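PDB 6C7C: enoyl-CoA hydratase, EchA3 from Mycobacterium ulcerans, which probably acts as a lyase of lipid metabolism in the enoyl-CoA hydratase/isomerase (crotonase) family. Local coordinates for residues V54-H59 with A103-A108. Sequence-based numbering, arbitrary orientation.
Sequences VIAGNH and ACTGHA
A chi1 of 58° sets OG1 of Thr105 between its own backbone N and carbonyl carbon and turns the hydroxyl onto the chain at Gly57 and Asn58, while CG2, anti to the carbonyl carbon and beside the backbone N, approaches Gly57 N and Ala56 CB loosely. The hydroxyl donates to Asn58 O over 2.9 Å from OG1, arriving in the carbonyl plane on a lone pair. OG1 also sits 3.1 Å from Gly57 C, close packing at a residue that has no side chain. Upstream, Ala103 N reaches Ile55 O at 2.7 Å, a nearly straight bond (161° at the hydrogen). Ala56 and Ala103 pair in parallel register, their CB atoms 3.8 Å apart on one face of the sheet; helix 188-199 covers this face, Ala192 against Ala103 and Ala196 against Val54. These are neighbouring central strands, 52-56 and 100-103, of the crotonase-fold sheet, and beyond their ends the two segments stay linked through Thr105. Ala56 CA adds a CH...O contact to Ala103 O (3.5 Å). CB of Asn58 points away from 103-108, and OD1 accepts from Arg60 N and Val61 N. Farther along, one water bridges His59 O and Thr105 O.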
loop_
_atom_site.group_PDB
_atom_site.type_symbol
_atom_site.label_atom_id
_atom_site.label_comp_id
_atom_site.label_asym_id
_atom_site.label_seq_id
_atom_site.Cartn_x
_atom_site.Cartn_y
_atom_site.Cartn_z
ATOM N N VAL A 54 16.408 1.579 20.545
ATOM C CA VAL A 54 17.056 1.017 19.368
ATOM C C VAL A 54 17.187 -0.481 19.583
ATOM O O VAL A 54 17.608 -0.912 20.659
ATOM C CB VAL A 54 18.429 1.667 19.120
ATOM C CG1 VAL A 54 19.232 0.898 18.052
ATOM C CG2 VAL A 54 18.238 3.112 18.688
ATOM N N ILE A 55 16.803 -1.277 18.588
ATOM C CA ILE A 55 17.085 -2.711 18.602
ATOM C C ILE A 55 18.069 -2.984 17.480
ATOM O O ILE A 55 17.802 -2.639 16.323
ATOM C CB ILE A 55 15.816 -3.565 18.441
ATOM C CG1 ILE A 55 14.696 -3.038 19.340
ATOM C CG2 ILE A 55 16.132 -5.016 18.750
ATOM C CD1 ILE A 55 15.013 -3.134 20.816
ATOM N N ALA A 56 19.197 -3.605 17.816
ATOM C CA ALA A 56 20.255 -3.887 16.854
ATOM C C ALA A 56 20.647 -5.366 16.903
ATOM O O ALA A 56 20.484 -6.036 17.927
ATOM C CB ALA A 56 21.486 -3.007 17.127
ATOM N N GLY A 57 21.157 -5.871 15.781
ATOM C CA GLY A 57 21.685 -7.230 15.682
ATOM C C GLY A 57 23.182 -7.286 15.930
ATOM O O GLY A 57 23.747 -6.465 16.657
ATOM N N ASN A 58 23.841 -8.279 15.334
ATOM C CA ASN A 58 25.274 -8.430 15.533
ATOM C C ASN A 58 26.008 -8.207 14.217
ATOM O O ASN A 58 25.467 -7.569 13.307
ATOM C CB ASN A 58 25.618 -9.787 16.179
ATOM C CG ASN A 58 25.331 -10.988 15.277
ATOM O OD1 ASN A 58 25.195 -10.858 14.063
ATOM N ND2 ASN A 58 25.292 -12.178 15.876
ATOM N N HIS A 59 27.227 -8.748 14.111
ATOM C CA HIS A 59 28.089 -8.520 12.953
ATOM C C HIS A 59 27.609 -9.243 11.703
ATOM O O HIS A 59 27.822 -8.753 10.589
ATOM C CB HIS A 59 29.507 -8.967 13.306
ATOM C CG HIS A 59 30.467 -8.964 12.157
ATOM N ND1 HIS A 59 31.113 -7.825 11.728
ATOM C CD2 HIS A 59 30.916 -9.972 11.368
ATOM C CE1 HIS A 59 31.915 -8.129 10.723
ATOM N NE2 HIS A 59 31.811 -9.425 10.482
ATOM N N ALA A 103 18.045 -1.164 14.031
ATOM C CA ALA A 103 19.332 -1.094 13.342
ATOM C C ALA A 103 19.559 -2.478 12.754
ATOM O O ALA A 103 20.115 -3.366 13.407
ATOM C CB ALA A 103 20.452 -0.669 14.297
ATOM N N CYS A 104 19.086 -2.672 11.522
ATOM C CA CYS A 104 19.204 -3.955 10.840
ATOM C C CYS A 104 20.645 -4.092 10.371
ATOM O O CYS A 104 21.015 -3.654 9.275
ATOM C CB CYS A 104 18.216 -4.050 9.676
ATOM S SG CYS A 104 18.079 -5.720 9.032
ATOM N N THR A 105 21.473 -4.702 11.222
ATOM C CA THR A 105 22.912 -4.758 11.019
ATOM C C THR A 105 23.340 -5.975 10.226
ATOM O O THR A 105 24.539 -6.220 10.097
ATOM C CB THR A 105 23.636 -4.750 12.362
ATOM O OG1 THR A 105 23.187 -5.862 13.141
ATOM C CG2 THR A 105 23.294 -3.475 13.088
ATOM N N GLY A 106 22.389 -6.740 9.717
ATOM C CA GLY A 106 22.700 -7.883 8.891
ATOM C C GLY A 106 21.421 -8.428 8.308
ATOM O O GLY A 106 20.388 -7.759 8.330
ATOM N N HIS A 107 21.496 -9.658 7.802
ATOM C CA HIS A 107 20.327 -10.306 7.223
ATOM C C HIS A 107 19.224 -10.488 8.265
ATOM O O HIS A 107 19.479 -10.627 9.466
ATOM C CB HIS A 107 20.690 -11.678 6.634
ATOM C CG HIS A 107 21.913 -11.675 5.767
ATOM N ND1 HIS A 107 22.017 -10.915 4.622
ATOM C CD2 HIS A 107 23.073 -12.374 5.864
ATOM C CE1 HIS A 107 23.198 -11.125 4.064
ATOM N NE2 HIS A 107 23.858 -12.006 4.799
ATOM N N ALA A 108 17.984 -10.485 7.793
ATOM C CA ALA A 108 16.814 -10.701 8.639
ATOM C C ALA A 108 15.920 -11.738 7.973
ATOM O O ALA A 108 15.307 -11.455 6.936
ATOM C CB ALA A 108 16.062 -9.400 8.879
HETATM O O HOH W 1 26.026 -8.196 8.532
#